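Local structure of EF-P arginine 32 rhamnosyl-transferase (Pseudomonas putida KT2440, 5NV8) at residues L200-A205 against D279-R284; P224-V229 against T259-P264; L274-D279 against Q293-P298. The protein is a bacterial glycosyltransferase of the EarP (EF-P rhamnosyltransferase) family, modelled here with 2'-deoxy-thymidine-beta-L-rhamnose in its ligand pocket. One frame throughout, in Å; residues are numbered along the deposited sequence.

Contact 1 of 3, residues L200-A205 against D279-R284. With TRH (2'-deoxy-thymidine-beta-L-rhamnose), chain B.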
loop_
_atom_site.group_PDB
_atom_site.type_symbol
_atom_site.label_atom_id
_atom_site.label_comp_id
_atom_site.label_asym_id
_atom_site.label_seq_id
_atom_site.Cartn_x
_atom_site.Cartn_y
_atom_site.Cartn_z
ATOM N N LEU A 200 15.936 -5.013 2.800
ATOM C CA LEU A 200 14.675 -5.736 2.942
ATOM C C LEU A 200 13.643 -5.066 2.043
ATOM O O LEU A 200 13.394 -3.864 2.177
ATOM C CB LEU A 200 14.213 -5.743 4.405
ATOM C CG LEU A 200 13.223 -6.810 4.900
ATOM C CD1 LEU A 200 13.766 -8.226 4.694
ATOM C CD2 LEU A 200 12.809 -6.603 6.363
ATOM N N ILE A 201 13.071 -5.831 1.115
ATOM C CA ILE A 201 12.145 -5.329 0.104
ATOM C C ILE A 201 10.891 -6.188 0.130
ATOM O O ILE A 201 10.972 -7.413 -0.015
ATOM C CB ILE A 201 12.769 -5.343 -1.306
ATOM C CG1 ILE A 201 14.020 -4.464 -1.368
ATOM C CG2 ILE A 201 11.728 -4.929 -2.347
ATOM C CD1 ILE A 201 14.706 -4.510 -2.729
ATOM N N SER A 202 9.742 -5.560 0.342
ATOM C CA SER A 202 8.460 -6.225 0.168
ATOM C C SER A 202 7.936 -5.934 -1.231
ATOM O O SER A 202 8.037 -4.805 -1.723
ATOM C CB SER A 202 7.433 -5.782 1.220
ATOM O OG SER A 202 7.027 -4.436 1.037
ATOM N N LEU A 203 7.383 -6.954 -1.880
ATOM C CA LEU A 203 6.844 -6.800 -3.226
ATOM C C LEU A 203 5.457 -7.416 -3.282
ATOM O O LEU A 203 5.283 -8.606 -2.994
ATOM C CB LEU A 203 7.763 -7.431 -4.279
ATOM C CG LEU A 203 7.096 -7.845 -5.589
ATOM C CD1 LEU A 203 6.712 -6.608 -6.388
ATOM C CD2 LEU A 203 8.028 -8.715 -6.409
ATOM N N PHE A 204 4.476 -6.605 -3.662
ATOM C CA PHE A 204 3.080 -7.015 -3.760
ATOM C C PHE A 204 2.500 -6.296 -4.971
ATOM O O PHE A 204 2.275 -5.080 -4.923
ATOM C CB PHE A 204 2.322 -6.667 -2.477
ATOM C CG PHE A 204 0.826 -6.734 -2.606
ATOM C CD1 PHE A 204 0.178 -7.944 -2.807
ATOM C CD2 PHE A 204 0.066 -5.583 -2.503
ATOM C CE1 PHE A 204 -1.205 -7.998 -2.916
ATOM C CE2 PHE A 204 -1.313 -5.629 -2.609
ATOM C CZ PHE A 204 -1.951 -6.838 -2.817
ATOM N N ALA A 205 2.285 -7.030 -6.058
ATOM C CA ALA A 205 1.887 -6.417 -7.320
ATOM C C ALA A 205 1.100 -7.431 -8.143
ATOM O O ALA A 205 0.786 -8.530 -7.678
ATOM C CB ALA A 205 3.119 -5.899 -8.074
ATOM N N ASP A 279 13.022 -1.737 3.907
ATOM C CA ASP A 279 13.635 -0.509 3.419
ATOM C C ASP A 279 13.078 -0.062 2.073
ATOM O O ASP A 279 13.361 1.064 1.647
ATOM C CB ASP A 279 15.154 -0.685 3.318
ATOM C CG ASP A 279 15.758 -1.233 4.595
ATOM O OD1 ASP A 279 15.608 -0.584 5.653
ATOM O OD2 ASP A 279 16.367 -2.322 4.543
ATOM N N PHE A 280 12.297 -0.909 1.403
ATOM C CA PHE A 280 11.670 -0.568 0.132
ATOM C C PHE A 280 10.411 -1.408 -0.020
ATOM O O PHE A 280 10.460 -2.631 0.141
ATOM C CB PHE A 280 12.624 -0.811 -1.042
ATOM C CG PHE A 280 12.108 -0.303 -2.359
ATOM C CD1 PHE A 280 12.103 1.054 -2.639
ATOM C CD2 PHE A 280 11.636 -1.184 -3.320
ATOM C CE1 PHE A 280 11.630 1.526 -3.851
ATOM C CE2 PHE A 280 11.162 -0.719 -4.535
ATOM C CZ PHE A 280 11.159 0.638 -4.800
ATOM N N ASN A 281 9.292 -0.759 -0.325
ATOM C CA ASN A 281 7.996 -1.425 -0.381
ATOM C C ASN A 281 7.377 -1.234 -1.757
ATOM O O ASN A 281 7.063 -0.106 -2.150
ATOM C CB ASN A 281 7.059 -0.893 0.706
ATOM C CG ASN A 281 7.560 -1.199 2.106
ATOM O OD1 ASN A 281 7.564 -2.352 2.541
ATOM N ND2 ASN A 281 7.965 -0.160 2.827
ATOM N N ALA A 282 7.183 -2.334 -2.477
ATOM C CA ALA A 282 6.525 -2.319 -3.778
ATOM C C ALA A 282 5.065 -2.713 -3.579
ATOM O O ALA A 282 4.766 -3.870 -3.268
ATOM C CB ALA A 282 7.228 -3.261 -4.753
ATOM N N VAL A 283 4.159 -1.751 -3.754
ATOM C CA VAL A 283 2.733 -1.986 -3.543
ATOM C C VAL A 283 1.981 -1.830 -4.858
ATOM O O VAL A 283 2.590 -1.654 -5.919
ATOM C CB VAL A 283 2.160 -1.040 -2.471
ATOM C CG1 VAL A 283 2.491 -1.556 -1.074
ATOM C CG2 VAL A 283 2.691 0.372 -2.673
ATOM N N ARG A 284 0.653 -1.879 -4.793
ATOM C CA ARG A 284 -0.179 -1.860 -5.989
ATOM C C ARG A 284 -1.569 -1.359 -5.616
ATOM O O ARG A 284 -1.864 -1.085 -4.448
ATOM C CB ARG A 284 -0.268 -3.254 -6.612
ATOM C CG ARG A 284 -1.100 -4.199 -5.769
ATOM C CD ARG A 284 -1.511 -5.447 -6.515
ATOM N NE ARG A 284 -2.733 -6.013 -5.953
ATOM C CZ ARG A 284 -3.062 -7.296 -6.024
ATOM N NH1 ARG A 284 -2.253 -8.152 -6.633
ATOM N NH2 ARG A 284 -4.193 -7.725 -5.481
HETATM O O4P TRH B . -4.789 -4.622 -6.478
HETATM P P2 TRH B . -5.504 -4.356 -5.204
HETATM O O3P TRH B . -5.927 -5.723 -4.449
HETATM O O1 TRH B . -6.834 -3.471 -5.414
HETATM C C1 TRH B . -7.179 -3.069 -6.755
HETATM C C2 TRH B . -8.387 -2.121 -6.748
HETATM O O2 TRH B . -9.321 -2.481 -5.729
HETATM C C3 TRH B . -9.129 -2.199 -8.087
HETATM O O3 TRH B . -9.991 -3.344 -8.091
HETATM C C4 TRH B . -8.122 -2.339 -9.210
HETATM O O4 TRH B . -7.210 -1.226 -9.165
HETATM O OPP TRH B . -4.548 -3.568 -4.167
HETATM P P TRH B . -5.189 -2.840 -2.895
HETATM O O1P TRH B . -6.134 -1.750 -3.244
HETATM O O2P TRH B . -3.968 -2.297 -1.988
HETATM O "O5'" TRH B . -5.876 -3.980 -1.990
HETATM C "C5'" TRH B . -5.065 -4.832 -1.183
HETATM C "C4'" TRH B . -5.728 -4.974 0.176
HETATM O "O4'" TRH B . -5.223 -6.210 0.752
HETATM C "C3'" TRH B . -5.208 -3.882 1.091
HETATM O "O3'" TRH B . -6.001 -3.845 2.284
HETATM C "C2'" TRH B . -3.857 -4.476 1.416
HETATM C "C1'" TRH B . -4.421 -5.794 1.885
HETATM N N11 TRH B . -3.406 -6.819 2.211
HETATM C C21 TRH B . -3.490 -7.446 3.391
HETATM O O21 TRH B . -4.386 -7.161 4.184
HETATM N N31 TRH B . -2.563 -8.425 3.735
HETATM C C41 TRH B . -1.539 -8.770 2.860
HETATM O O41 TRH B . -0.731 -9.637 3.188
HETATM C C51 TRH B . -1.450 -8.126 1.633
HETATM C C5A TRH B . -0.431 -8.464 0.752
HETATM C C61 TRH B . -2.385 -7.149 1.300
HETATM O O HOH W 1 4.395 -4.813 -0.371
#
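Arg284 carries on in the strand direction, across the Phe204 ring and alongside Ala205. Arg284 CB lies 3.6 Å from Phe204 O. With chi1 at 71°, Arg284 CG sits between the backbone N and the carbonyl carbon and comes above the rim of the ring, on its CD2-CE2 side, 3.5 Å from Phe204 CE2. Arg284 CD lies over that face as a CH-pi contact, 4.1 Å from the Phe204 ring centroid. From CG to NE the chain is extended, and the guanidinium lays one face over Phe204 CZ, the two planes 33° apart. Arg284 NH1 makes a weak bond to Ala205 O, 3.2 Å away and near the guanidinium plane. Arg284 NH2 donates almost straight (170°) to TRH O3P at 2.8 Å. The bond from NE to TRH O4P is weak and bent. The ring's opposite face receives the ligand methyl, TRH C5A being 3.6 Å from Phe204 CD1.

These pocket residues lie where two adjacent parallel strands run out at their C-terminal side, the usual place for a ligand site in a Rossmann-like domain. The strands pair Ile201 with Phe280, Ser202 with Asn281 and Leu203 with Ala282. Ser202 OG donates to an in-plane lone pair of Asn281 OD1 at 2.6 Å. Asn281 ND2 is bonded in turn to Leu275 O, which fixes the rotation of the amide. A water donates to both Ser202 OG and Ala282 O.

Contact 2 of 3, residues P224-V229 against T259-P264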
loop_
_atom_site.group_PDB
_atom_site.type_symbol
_atom_site.label_atom_id
_atom_site.label_comp_id
_atom_site.label_asym_id
_atom_site.label_seq_id
_atom_site.Cartn_x
_atom_site.Cartn_y
_atom_site.Cartn_z
ATOM N N PRO A 224 23.679 -7.991 -0.304
ATOM C CA PRO A 224 22.571 -8.950 -0.278
ATOM C C PRO A 224 21.213 -8.265 -0.247
ATOM O O PRO A 224 21.060 -7.127 0.199
ATOM C CB PRO A 224 22.817 -9.744 1.010
ATOM C CG PRO A 224 23.625 -8.829 1.868
ATOM C CD PRO A 224 24.492 -8.047 0.924
ATOM N N CYS A 225 20.212 -8.994 -0.736
ATOM C CA CYS A 225 18.829 -8.538 -0.724
ATOM C C CYS A 225 17.942 -9.645 -0.176
ATOM O O CYS A 225 18.081 -10.810 -0.568
ATOM C CB CYS A 225 18.361 -8.127 -2.125
ATOM S SG CYS A 225 16.588 -7.754 -2.252
ATOM N N HIS A 226 17.039 -9.279 0.734
ATOM C CA HIS A 226 16.043 -10.190 1.290
ATOM C C HIS A 226 14.669 -9.708 0.841
ATOM O O HIS A 226 14.200 -8.654 1.284
ATOM C CB HIS A 226 16.140 -10.248 2.813
ATOM C CG HIS A 226 15.490 -11.456 3.415
ATOM N ND1 HIS A 226 15.912 -12.016 4.602
ATOM C CD2 HIS A 226 14.450 -12.213 2.991
ATOM C CE1 HIS A 226 15.160 -13.066 4.883
ATOM N NE2 HIS A 226 14.265 -13.207 3.921
ATOM N N LEU A 227 14.032 -10.476 -0.039
ATOM C CA LEU A 227 12.751 -10.110 -0.630
ATOM C C LEU A 227 11.635 -10.916 0.021
ATOM O O LEU A 227 11.690 -12.150 0.055
ATOM C CB LEU A 227 12.768 -10.346 -2.142
ATOM C CG LEU A 227 11.531 -9.973 -2.963
ATOM C CD1 LEU A 227 11.421 -8.470 -3.131
ATOM C CD2 LEU A 227 11.563 -10.655 -4.324
ATOM N N LEU A 228 10.629 -10.218 0.536
ATOM C CA LEU A 228 9.475 -10.838 1.179
ATOM C C LEU A 228 8.278 -10.717 0.250
ATOM O O LEU A 228 7.907 -9.612 -0.154
ATOM C CB LEU A 228 9.193 -10.187 2.534
ATOM C CG LEU A 228 10.345 -10.284 3.541
ATOM C CD1 LEU A 228 10.004 -9.581 4.852
ATOM C CD2 LEU A 228 10.756 -11.720 3.789
ATOM N N VAL A 229 7.674 -11.855 -0.085
ATOM C CA VAL A 229 6.652 -11.941 -1.113
ATOM C C VAL A 229 5.417 -12.609 -0.512
ATOM O O VAL A 229 5.373 -13.817 -0.320
ATOM C CB VAL A 229 7.160 -12.731 -2.339
ATOM C CG1 VAL A 229 6.037 -12.945 -3.335
ATOM C CG2 VAL A 229 8.334 -12.009 -2.985
ATOM N N THR A 259 17.781 -13.319 -1.859
ATOM C CA THR A 259 17.108 -14.422 -1.183
ATOM C C THR A 259 15.610 -14.157 -1.238
ATOM O O THR A 259 15.131 -13.151 -0.702
ATOM C CB THR A 259 17.589 -14.570 0.264
ATOM O OG1 THR A 259 18.884 -15.183 0.279
ATOM C CG2 THR A 259 16.631 -15.436 1.053
ATOM N N VAL A 260 14.875 -15.043 -1.902
ATOM C CA VAL A 260 13.444 -14.876 -2.131
ATOM C C VAL A 260 12.686 -15.642 -1.057
ATOM O O VAL A 260 13.096 -16.736 -0.655
ATOM C CB VAL A 260 13.061 -15.345 -3.550
ATOM C CG1 VAL A 260 12.854 -16.860 -3.617
ATOM C CG2 VAL A 260 11.828 -14.612 -4.031
ATOM N N GLN A 261 11.590 -15.059 -0.569
ATOM C CA GLN A 261 10.792 -15.692 0.476
ATOM C C GLN A 261 9.315 -15.425 0.235
ATOM O O GLN A 261 8.924 -14.288 -0.040
ATOM C CB GLN A 261 11.188 -15.197 1.873
ATOM C CG GLN A 261 10.557 -16.016 2.997
ATOM C CD GLN A 261 11.140 -15.713 4.367
ATOM O OE1 GLN A 261 11.762 -14.672 4.579
ATOM N NE2 GLN A 261 10.936 -16.628 5.310
ATOM N N VAL A 262 8.504 -16.475 0.362
ATOM C CA VAL A 262 7.065 -16.410 0.129
ATOM C C VAL A 262 6.351 -16.290 1.469
ATOM O O VAL A 262 6.554 -17.118 2.366
ATOM C CB VAL A 262 6.571 -17.642 -0.646
ATOM C CG1 VAL A 262 5.191 -17.381 -1.230
ATOM C CG2 VAL A 262 7.560 -18.012 -1.742
ATOM N N LEU A 263 5.510 -15.270 1.600
ATOM C CA LEU A 263 4.757 -14.993 2.814
ATOM C C LEU A 263 3.291 -15.383 2.655
ATOM O O LEU A 263 2.769 -15.450 1.538
ATOM C CB LEU A 263 4.848 -13.503 3.176
ATOM C CG LEU A 263 6.197 -12.964 3.654
ATOM C CD1 LEU A 263 6.060 -11.519 4.094
ATOM C CD2 LEU A 263 6.752 -13.823 4.784
ATOM N N PRO A 264 2.599 -15.660 3.752
ATOM C CA PRO A 264 1.151 -15.878 3.690
ATOM C C PRO A 264 0.414 -14.543 3.701
ATOM O O PRO A 264 1.008 -13.475 3.832
ATOM C CB PRO A 264 0.867 -16.687 4.956
ATOM C CG PRO A 264 1.899 -16.213 5.922
ATOM C CD PRO A 264 3.136 -15.914 5.101
HETATM O O HOH W 2 20.489 -12.443 0.660
#
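Strands 225-230 and 258-263 are parallel neighbours in the mixed sheet of a Rossmann-like domain; the connection between them carries helix 235-242 and the edge strand 252-255, so the pair belongs to a beta-alpha-beta crossover with an added strand. His226 faces Thr259, Leu227 faces Val260, Leu228 faces Gln261 and Val229 faces Val262. The backbone bonds include Leu227 N to Thr259 O at 3.0 Å and Val229 N to Gln261 O at 2.7 Å.

On the face bearing His226 and Gln261, His226 NE2 donates to Gln261 OE1 over 3.0 Å with an angle of 148° at the hydrogen. Ring and amide planes lie 20° apart, yet the ring nitrogen stands off the carbonyl plane. The extended Gln261 chain, with CG anti to its backbone N (chi1 -170°), carries OE1 back to the histidine. His226 ND1 is bonded to Val195 N, so both ring nitrogens are engaged, consistent with a neutral ring protonated at NE2. Leu228 runs alongside Gln261, pointing the same way, and its CB touches Leu263 CD1 at 3.7 Å.

The other face is apolar: Leu227 CD2 meets Val260 CG2 at 4.0 Å, and helix 235-242 packs on Val229 and Val260 through Leu238. At the start of the pair, one water lies 3.2 Å from both Cys225 O and Thr259 OG1, the latter hydroxyl also being bonded to Thr254 OG1.

Contact 3 of 3, residues L274-D279 against Q293-P298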
loop_
_atom_site.group_PDB
_atom_site.type_symbol
_atom_site.label_atom_id
_atom_site.label_comp_id
_atom_site.label_asym_id
_atom_site.label_seq_id
_atom_site.Cartn_x
_atom_site.Cartn_y
_atom_site.Cartn_z
ATOM N N LEU A 274 4.682 -5.110 8.208
ATOM C CA LEU A 274 5.566 -5.492 7.111
ATOM C C LEU A 274 6.128 -4.262 6.408
ATOM O O LEU A 274 7.344 -4.140 6.224
ATOM C CB LEU A 274 4.818 -6.383 6.119
ATOM C CG LEU A 274 5.674 -7.089 5.062
ATOM C CD1 LEU A 274 6.804 -7.869 5.714
ATOM C CD2 LEU A 274 4.821 -8.000 4.199
ATOM N N LEU A 275 5.249 -3.333 6.014
ATOM C CA LEU A 275 5.701 -2.127 5.325
ATOM C C LEU A 275 6.678 -1.331 6.182
ATOM O O LEU A 275 7.705 -0.855 5.686
ATOM C CB LEU A 275 4.502 -1.259 4.940
ATOM C CG LEU A 275 3.493 -1.841 3.946
ATOM C CD1 LEU A 275 2.316 -0.892 3.769
ATOM C CD2 LEU A 275 4.154 -2.135 2.604
ATOM N N TRP A 276 6.377 -1.182 7.476
ATOM C CA TRP A 276 7.254 -0.441 8.375
ATOM C C TRP A 276 8.608 -1.117 8.559
ATOM O O TRP A 276 9.569 -0.448 8.955
ATOM C CB TRP A 276 6.582 -0.263 9.741
ATOM C CG TRP A 276 5.222 0.372 9.685
ATOM C CD1 TRP A 276 4.692 1.092 8.651
ATOM C CD2 TRP A 276 4.215 0.342 10.708
ATOM N NE1 TRP A 276 3.423 1.513 8.968
ATOM C CE2 TRP A 276 3.105 1.063 10.223
ATOM C CE3 TRP A 276 4.145 -0.226 11.985
ATOM C CZ2 TRP A 276 1.942 1.235 10.970
ATOM C CZ3 TRP A 276 2.988 -0.054 12.726
ATOM C CH2 TRP A 276 1.903 0.671 12.217
ATOM N N SER A 277 8.709 -2.417 8.275
ATOM C CA SER A 277 9.921 -3.175 8.563
ATOM C C SER A 277 10.937 -3.148 7.428
ATOM O O SER A 277 12.140 -3.265 7.690
ATOM C CB SER A 277 9.556 -4.626 8.890
ATOM O OG SER A 277 9.029 -4.728 10.205
ATOM N N CYS A 278 10.490 -2.987 6.189
ATOM C CA CYS A 278 11.347 -3.090 5.017
ATOM C C CYS A 278 11.887 -1.720 4.609
ATOM O O CYS A 278 11.299 -0.677 4.901
ATOM C CB CYS A 278 10.572 -3.709 3.850
ATOM S SG CYS A 278 9.734 -5.248 4.218
ATOM N N ASP A 279 13.022 -1.737 3.907
ATOM C CA ASP A 279 13.635 -0.509 3.419
ATOM C C ASP A 279 13.078 -0.062 2.073
ATOM O O ASP A 279 13.361 1.064 1.647
ATOM C CB ASP A 279 15.154 -0.685 3.318
ATOM C CG ASP A 279 15.758 -1.233 4.595
ATOM O OD1 ASP A 279 15.608 -0.584 5.653
ATOM O OD2 ASP A 279 16.367 -2.322 4.543
ATOM N N GLN A 293 2.639 4.805 1.649
ATOM C CA GLN A 293 2.974 6.218 1.781
ATOM C C GLN A 293 3.039 6.629 3.248
ATOM O O GLN A 293 3.938 7.378 3.648
ATOM C CB GLN A 293 1.966 7.075 1.009
ATOM C CG GLN A 293 2.047 6.909 -0.510
ATOM C CD GLN A 293 0.982 7.692 -1.264
ATOM O OE1 GLN A 293 1.000 8.923 -1.285
ATOM N NE2 GLN A 293 0.051 6.979 -1.887
ATOM N N TRP A 294 2.102 6.140 4.067
ATOM C CA TRP A 294 2.178 6.365 5.506
ATOM C C TRP A 294 3.360 5.645 6.139
ATOM O O TRP A 294 3.847 6.085 7.185
ATOM C CB TRP A 294 0.884 5.926 6.195
ATOM C CG TRP A 294 -0.374 6.577 5.664
ATOM C CD1 TRP A 294 -1.548 5.950 5.366
ATOM C CD2 TRP A 294 -0.583 7.971 5.379
ATOM N NE1 TRP A 294 -2.473 6.860 4.914
ATOM C CE2 TRP A 294 -1.906 8.106 4.911
ATOM C CE3 TRP A 294 0.217 9.114 5.475
ATOM C CZ2 TRP A 294 -2.443 9.337 4.538
ATOM C CZ3 TRP A 294 -0.317 10.332 5.101
ATOM C CH2 TRP A 294 -1.634 10.434 4.639
ATOM N N ALA A 295 3.838 4.555 5.526
ATOM C CA ALA A 295 5.003 3.850 6.056
ATOM C C ALA A 295 6.258 4.717 6.026
ATOM O O ALA A 295 7.158 4.528 6.854
ATOM C CB ALA A 295 5.238 2.556 5.277
ATOM N N GLY A 296 6.345 5.657 5.085
ATOM C CA GLY A 296 7.441 6.604 5.054
ATOM C C GLY A 296 8.737 6.114 4.435
ATOM O O GLY A 296 9.710 6.876 4.408
ATOM N N GLN A 297 8.788 4.881 3.935
ATOM C CA GLN A 297 9.991 4.345 3.313
ATOM C C GLN A 297 9.919 4.475 1.798
ATOM O O GLN A 297 8.839 4.667 1.234
ATOM C CB GLN A 297 10.180 2.872 3.701
ATOM C CG GLN A 297 10.081 2.607 5.190
ATOM C CD GLN A 297 11.332 3.023 5.938
ATOM O OE1 GLN A 297 11.531 4.204 6.226
ATOM N NE2 GLN A 297 12.181 2.053 6.262
ATOM N N PRO A 298 11.059 4.399 1.104
ATOM C CA PRO A 298 11.027 4.390 -0.364
ATOM C C PRO A 298 10.120 3.283 -0.881
ATOM O O PRO A 298 10.086 2.179 -0.335
ATOM C CB PRO A 298 12.491 4.148 -0.746
ATOM C CG PRO A 298 13.261 4.722 0.381
ATOM C CD PRO A 298 12.439 4.464 1.620
#
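Leu275 and Trp276 share one small partner, Ala295, and this is the apolar part of the contact. The methyl of Ala295 points toward the other segment, with CB 3.9 Å from Leu275 CB. Ala295 CB lies 3.7 Å from Trp276 CD1, at the indole edge and in its plane. The tryptophan's CB heads off from Ala295, but with CG beside the backbone N (chi1 -55°) the indole edge returns to the methyl. Leu169 and Arg173 of helix 169-177 also touch the Trp276 side chain.

Polar contact rests on a single hydrogen bond. Gln297 NE2 donates to Cys278 O at 3.2 Å, nearly straight (162°). The acceptor lies in the amide plane of Gln297, whereas the donor is tilted 34° from the carbonyl plane of Cys278. Gln297 CG passes 3.5 Å from Cys278 O, and a bend at chi2 turns the amide so that NE2 reaches that oxygen too. Pro298 CD lies 3.5 Å from Asp279 O, in van der Waals contact.

Each segment also closes a turn on itself: Ser277 N to Leu274 O at 3.0 Å and Gly296 N to Gln293 O at 3.3 Å. Gly296 first leaves helical phi/psi, with a positive phi that favours glycine. Two helix C-terminal regions side by side, each leading into the next parallel strand (280-284 and 299-302), are what the alternating alpha/beta order of a Rossmann-like domain produces.

In the fold
All three contacts belong to one mixed sheet or to the helices on it. Its order, 252-255, 258-263, 225-230, 199-203, 280-284, 299-302, places contacts 1 and 2 side by side, centres 10 Å apart, because strands 199-203 and 225-230 are neighbours. Along the chain, contact 2 falls wholly between the segments of contact 1, whereas contact 3 follows contact 2 and interleaves with contact 1, sharing Asp279. Contacts 1 and 3 have centres 9 Å apart; contacts 2 and 3, at 15 Å, touch through Leu274 on Leu228 and Leu263. Segments 14 to 74 residues apart in the chain thus come together in one domain, with TRH bound at the strand ends of contact 1.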